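Local coordinates for protein leucyl-trna synthetase (Plasmodium falciparum, PDB 5FOD) that probably deacylates mischarged tRNA(Leu), as the editing domain of the cytosolic leucyl-tRNA synthetase, a class I enzyme that joins leucine to its tRNA, at residues A[60-65]-A[183-188]; A[122-127]-A[336-341]. The protein carries 1 engineered substitution. All blocks are in the same frame, centred on the assembly; numbering follows the deposited sequence.

Interaction 1 of 2, residues A[60-65]-A[183-188]; sequences GTFFTD and LNKIKG. Residue 60 of segment 60-65 comes from a tag, linker or insertion.
K185 reaches out from an edge of the editing domain's mixed sheet and lays its amino end over F62, a cation-pi contact between a strand and the irregular loop that follows helix 18-35. K185 NZ stands 4.4 Å from the centroid of the F62 ring and 23° off its normal, displaced toward the rim. K185 CE packs closer, 3.4 Å from F62 CD1. The chain gets there because CG lies anti to the backbone N (chi1 -178°) and a bend at chi3 turns the end of the chain over the ring; Y114 gives the same ammonium a second aromatic partner. Around the backbones the fit is tight. F62 O approaches the CA of N184 at 3.2 Å, a CA-H...O contact, and F63 CB lies 3.3 Å from L183 O, while the F63 ring leads away to meet W78 edge-to-face. F62 and F63 also touch S32, so the loop packs on helix 18-35 as well as on the strand. The outer side is looser: T61 is exposed and poorly ordered, and its OG1 accepts a 3.2 Å hydrogen bond from K185 NZ. Within the strand segment itself, N184 OD1 accepts a 3.1 Å hydrogen bond from K185 N, the donor tilted 20° from the carbonyl plane.

Interaction 2 of 2, residues A[122-127]-A[336-341]; sequences DKQNLH and DGFLYS
Q124 and F338 run antiparallel alongside each other, amide and ring planes 77° apart, and the one glutamine meets both an aromatic ring and a strand backbone. Q124 CB lies 4.0 Å from F338 CD1, and its OE1 sits at the ring's edge, near the ring plane. Because CG is placed between the backbone N and the carbonyl carbon (chi1 74°) and the chain is extended beyond it, the amide reaches the next residue of the strand, where Q124 OE1 accepts a weak 3.3 Å hydrogen bond from L339 N. The amide's other end, NE2, donates to Q164 O, which, with the weak bond at OE1, probably helps to fix the amide's rotation. Farther along the ring, F338 CE1 lies 3.5 Å from D122 O. On the outer side L126 and L339 meet nearly perpendicularly, L126 CD2 touching L339 CD1 at 4.1 Å; L126 is exposed and poorly ordered, so this apolar touch is the less settled part. The loop after strand 114-120 thus packs against strand 337-341, which pairs antiparallel with strand 7-15. D122 forms a salt bridge to K12 of that strand, whereas poorly ordered H127 hydrogen-bonds through NE2 to I332 O and L339 packs on K328 and I332, all in helix 320-333.

Both contacts show an irregular loop packing against a strand of one mixed sheet, but at separate places, their centres about 25 Å apart and their nearest atoms about 14 Å apart. Strand 114-120 links them: it pairs antiparallel with strand 182-187 of interaction 1 and runs on into the loop of interaction 2. Each contact is partly buried, with a better-ordered inner part and poorly ordered exposed residues. Their chemistry differs in who reaches across. In interaction 1 a charged strand side chain extends to an aromatic loop residue; in interaction 2 a neutral loop side chain extends to an aromatic strand residue and to the strand backbone. Helix 18-35 backs the first, helix 320-333 the second.

Interaction 1 of 2, residues A[60-65]-A[183-188]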
loop_
_atom_site.group_PDB
_atom_site.type_symbol
_atom_site.label_atom_id
_atom_site.label_comp_id
_atom_site.label_asym_id
_atom_site.label_seq_id
_atom_site.Cartn_x
_atom_site.Cartn_y
_atom_site.Cartn_z
ATOM N N GLY A 60 25.642 1.627 4.581
ATOM C CA GLY A 60 25.109 1.703 5.932
ATOM C C GLY A 60 23.686 2.226 5.956
ATOM O O GLY A 60 23.271 2.870 6.917
ATOM N N THR A 61 22.924 1.911 4.912
ATOM C CA THR A 61 21.664 2.602 4.609
ATOM C C THR A 61 20.374 1.884 5.088
ATOM O O THR A 61 19.257 2.323 4.732
ATOM C CB THR A 61 21.575 2.838 3.081
ATOM O OG1 THR A 61 21.698 1.582 2.400
ATOM C CG2 THR A 61 22.689 3.767 2.599
ATOM N N PHE A 62 20.507 0.821 5.900
ATOM C CA PHE A 62 19.352 -0.036 6.229
ATOM C C PHE A 62 18.459 0.552 7.313
ATOM O O PHE A 62 17.227 0.500 7.214
ATOM C CB PHE A 62 19.793 -1.446 6.598
ATOM C CG PHE A 62 20.242 -2.277 5.415
ATOM C CD1 PHE A 62 19.302 -2.883 4.561
ATOM C CD2 PHE A 62 21.606 -2.497 5.178
ATOM C CE1 PHE A 62 19.725 -3.646 3.488
ATOM C CE2 PHE A 62 22.031 -3.281 4.116
ATOM C CZ PHE A 62 21.089 -3.840 3.257
ATOM N N PHE A 63 19.087 1.132 8.324
ATOM C CA PHE A 63 18.387 1.896 9.347
ATOM C C PHE A 63 19.259 3.027 9.881
ATOM O O PHE A 63 20.486 2.887 9.953
ATOM C CB PHE A 63 17.933 0.941 10.481
ATOM C CG PHE A 63 19.051 0.238 11.209
ATOM C CD1 PHE A 63 19.677 0.836 12.293
ATOM C CD2 PHE A 63 19.438 -1.056 10.857
ATOM C CE1 PHE A 63 20.690 0.187 12.997
ATOM C CE2 PHE A 63 20.438 -1.724 11.553
ATOM C CZ PHE A 63 21.072 -1.096 12.636
ATOM N N THR A 64 18.633 4.138 10.258
ATOM C CA THR A 64 19.354 5.271 10.840
ATOM C C THR A 64 20.081 4.823 12.124
ATOM O O THR A 64 19.488 4.242 13.006
ATOM C CB THR A 64 18.416 6.403 11.173
ATOM O OG1 THR A 64 17.675 6.782 10.012
ATOM C CG2 THR A 64 19.197 7.624 11.748
ATOM N N ASP A 65 21.394 5.064 12.205
ATOM C CA ASP A 65 22.181 4.590 13.332
ATOM C C ASP A 65 21.861 5.328 14.624
ATOM O O ASP A 65 21.526 6.498 14.607
ATOM C CB ASP A 65 23.686 4.668 13.055
ATOM C CG ASP A 65 24.216 3.402 12.428
ATOM O OD1 ASP A 65 24.091 2.323 13.065
ATOM O OD2 ASP A 65 24.734 3.473 11.294
ATOM N N LEU A 183 13.633 3.538 10.198
ATOM C CA LEU A 183 13.648 2.390 11.145
ATOM C C LEU A 183 14.221 1.139 10.557
ATOM O O LEU A 183 14.782 0.289 11.269
ATOM C CB LEU A 183 12.206 2.066 11.593
ATOM C CG LEU A 183 11.443 3.242 12.244
ATOM C CD1 LEU A 183 10.154 2.731 12.871
ATOM C CD2 LEU A 183 12.293 3.932 13.286
ATOM N N ASN A 184 13.963 0.953 9.272
ATOM C CA ASN A 184 14.370 -0.233 8.560
ATOM C C ASN A 184 14.154 0.006 7.060
ATOM O O ASN A 184 13.514 1.000 6.640
ATOM C CB ASN A 184 13.566 -1.470 9.014
ATOM C CG ASN A 184 14.405 -2.734 9.211
ATOM O OD1 ASN A 184 15.415 -2.930 8.597
ATOM N ND2 ASN A 184 13.941 -3.614 10.110
ATOM N N LYS A 185 14.749 -0.920 6.296
ATOM C CA LYS A 185 14.696 -0.953 4.852
ATOM C C LYS A 185 14.590 -2.387 4.466
ATOM O O LYS A 185 15.514 -3.134 4.704
ATOM C CB LYS A 185 15.942 -0.313 4.260
ATOM C CG LYS A 185 15.932 -0.266 2.744
ATOM C CD LYS A 185 17.232 0.347 2.197
ATOM C CE LYS A 185 18.378 -0.644 2.178
ATOM N NZ LYS A 185 19.386 -0.289 1.124
ATOM N N ILE A 186 13.453 -2.807 3.897
ATOM C CA ILE A 186 13.158 -4.240 3.734
ATOM C C ILE A 186 12.689 -4.523 2.295
ATOM O O ILE A 186 11.858 -3.796 1.764
ATOM C CB ILE A 186 12.102 -4.719 4.765
ATOM C CG1 ILE A 186 12.555 -4.330 6.189
ATOM C CG2 ILE A 186 11.895 -6.202 4.669
ATOM C CD1 ILE A 186 11.584 -4.625 7.288
ATOM N N LYS A 187 13.203 -5.598 1.699
ATOM C CA LYS A 187 12.832 -5.990 0.325
ATOM C C LYS A 187 11.354 -6.470 0.328
ATOM O O LYS A 187 10.940 -7.178 1.245
ATOM C CB LYS A 187 13.797 -7.063 -0.192
ATOM C CG LYS A 187 13.815 -7.173 -1.700
ATOM C CD LYS A 187 14.882 -8.150 -2.198
ATOM C CE LYS A 187 14.498 -8.694 -3.559
ATOM N NZ LYS A 187 15.585 -9.487 -4.172
ATOM N N GLY A 188 10.577 -6.062 -0.675
ATOM C CA GLY A 188 9.137 -6.342 -0.730
ATOM C C GLY A 188 8.756 -7.794 -0.587
ATOM O O GLY A 188 7.721 -8.114 0.018
#

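Interaction 2 of 2, residues A[122-127]-A[336-341]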
loop_
_atom_site.group_PDB
_atom_site.type_symbol
_atom_site.label_atom_id
_atom_site.label_comp_id
_atom_site.label_asym_id
_atom_site.label_seq_id
_atom_site.Cartn_x
_atom_site.Cartn_y
_atom_site.Cartn_z
ATOM N N ASP A 122 -0.724 10.870 11.952
ATOM C CA ASP A 122 -2.018 10.392 11.544
ATOM C C ASP A 122 -2.763 11.409 10.713
ATOM O O ASP A 122 -3.625 11.057 9.962
ATOM C CB ASP A 122 -2.824 10.066 12.799
ATOM C CG ASP A 122 -3.976 9.149 12.530
ATOM O OD1 ASP A 122 -3.760 7.959 12.131
ATOM O OD2 ASP A 122 -5.109 9.641 12.726
ATOM N N LYS A 123 -2.389 12.672 10.860
ATOM C CA LYS A 123 -3.044 13.800 10.241
ATOM C C LYS A 123 -1.938 14.652 9.641
ATOM O O LYS A 123 -0.928 14.862 10.298
ATOM C CB LYS A 123 -3.777 14.554 11.353
ATOM C CG LYS A 123 -4.955 15.385 10.927
ATOM C CD LYS A 123 -6.012 15.474 12.020
ATOM C CE LYS A 123 -5.432 15.979 13.319
ATOM N NZ LYS A 123 -6.523 16.248 14.267
ATOM N N GLN A 124 -2.102 15.058 8.379
ATOM C CA GLN A 124 -1.149 15.898 7.646
ATOM C C GLN A 124 -1.388 17.410 7.759
ATOM O O GLN A 124 -2.326 17.838 8.433
ATOM C CB GLN A 124 -1.120 15.474 6.160
ATOM C CG GLN A 124 -2.325 15.894 5.320
ATOM C CD GLN A 124 -2.093 15.739 3.834
ATOM O OE1 GLN A 124 -2.819 15.006 3.170
ATOM N NE2 GLN A 124 -1.087 16.431 3.302
ATOM N N ASN A 125 -0.511 18.193 7.102
ATOM C CA ASN A 125 -0.563 19.697 7.038
ATOM C C ASN A 125 -1.893 20.278 6.584
ATOM O O ASN A 125 -2.444 21.159 7.248
ATOM C CB ASN A 125 0.508 20.246 6.072
ATOM C CG ASN A 125 1.911 20.155 6.628
ATOM O OD1 ASN A 125 2.109 19.800 7.792
ATOM N ND2 ASN A 125 2.905 20.473 5.793
ATOM N N LEU A 126 -2.376 19.779 5.438
ATOM C CA LEU A 126 -3.667 20.173 4.835
ATOM C C LEU A 126 -4.811 20.270 5.848
ATOM O O LEU A 126 -5.549 21.263 5.861
ATOM C CB LEU A 126 -4.063 19.190 3.724
ATOM C CG LEU A 126 -3.583 19.493 2.304
ATOM C CD1 LEU A 126 -2.080 19.754 2.213
ATOM C CD2 LEU A 126 -3.991 18.328 1.417
ATOM N N HIS A 127 -4.948 19.232 6.680
ATOM C CA HIS A 127 -5.881 19.245 7.813
ATOM C C HIS A 127 -5.511 20.441 8.706
ATOM O O HIS A 127 -6.329 20.957 9.459
ATOM C CB HIS A 127 -5.798 17.964 8.665
ATOM C CG HIS A 127 -6.045 16.672 7.931
ATOM N ND1 HIS A 127 -5.034 15.959 7.322
ATOM C CD2 HIS A 127 -7.161 15.912 7.799
ATOM C CE1 HIS A 127 -5.516 14.837 6.813
ATOM N NE2 HIS A 127 -6.807 14.787 7.085
ATOM N N ASP A 336 -8.625 8.100 7.188
ATOM C CA ASP A 336 -8.300 6.807 6.550
ATOM C C ASP A 336 -7.247 6.933 5.425
ATOM O O ASP A 336 -6.812 5.928 4.866
ATOM C CB ASP A 336 -9.578 6.159 6.022
ATOM C CG ASP A 336 -10.501 5.699 7.133
ATOM O OD1 ASP A 336 -10.033 4.970 8.041
ATOM O OD2 ASP A 336 -11.691 6.055 7.100
ATOM N N GLY A 337 -6.809 8.158 5.135
ATOM C CA GLY A 337 -5.877 8.425 4.074
ATOM C C GLY A 337 -5.431 9.859 3.970
ATOM O O GLY A 337 -5.691 10.679 4.841
ATOM N N PHE A 338 -4.699 10.132 2.892
ATOM C CA PHE A 338 -4.066 11.381 2.644
ATOM C C PHE A 338 -4.166 11.674 1.180
ATOM O O PHE A 338 -4.348 10.769 0.357
ATOM C CB PHE A 338 -2.579 11.287 2.976
ATOM C CG PHE A 338 -2.279 10.918 4.398
ATOM C CD1 PHE A 338 -2.545 11.822 5.412
ATOM C CD2 PHE A 338 -1.682 9.710 4.718
ATOM C CE1 PHE A 338 -2.282 11.509 6.726
ATOM C CE2 PHE A 338 -1.403 9.387 6.036
ATOM C CZ PHE A 338 -1.703 10.297 7.046
ATOM N N LEU A 339 -4.021 12.953 0.857
ATOM C CA LEU A 339 -3.836 13.412 -0.497
ATOM C C LEU A 339 -2.355 13.579 -0.659
ATOM O O LEU A 339 -1.710 14.092 0.250
ATOM C CB LEU A 339 -4.521 14.743 -0.700
ATOM C CG LEU A 339 -6.042 14.768 -0.552
ATOM C CD1 LEU A 339 -6.546 16.178 -0.875
ATOM C CD2 LEU A 339 -6.720 13.723 -1.439
ATOM N N TYR A 340 -1.817 13.080 -1.773
ATOM C CA TYR A 340 -0.387 13.068 -2.040
ATOM C C TYR A 340 -0.120 13.565 -3.503
ATOM O O TYR A 340 -0.777 13.083 -4.426
ATOM C CB TYR A 340 0.122 11.663 -1.876
ATOM C CG TYR A 340 1.543 11.410 -2.264
ATOM C CD1 TYR A 340 1.863 11.024 -3.559
ATOM C CD2 TYR A 340 2.575 11.504 -1.349
ATOM C CE1 TYR A 340 3.152 10.787 -3.940
ATOM C CE2 TYR A 340 3.893 11.244 -1.719
ATOM C CZ TYR A 340 4.173 10.896 -3.021
ATOM O OH TYR A 340 5.445 10.619 -3.437
ATOM N N SER A 341 0.847 14.468 -3.684
ATOM C CA SER A 341 1.344 14.894 -4.984
ATOM C C SER A 341 2.849 14.699 -5.041
ATOM O O SER A 341 3.564 14.773 -4.019
ATOM C CB SER A 341 1.030 16.370 -5.254
ATOM O OG SER A 341 -0.367 16.609 -5.214
#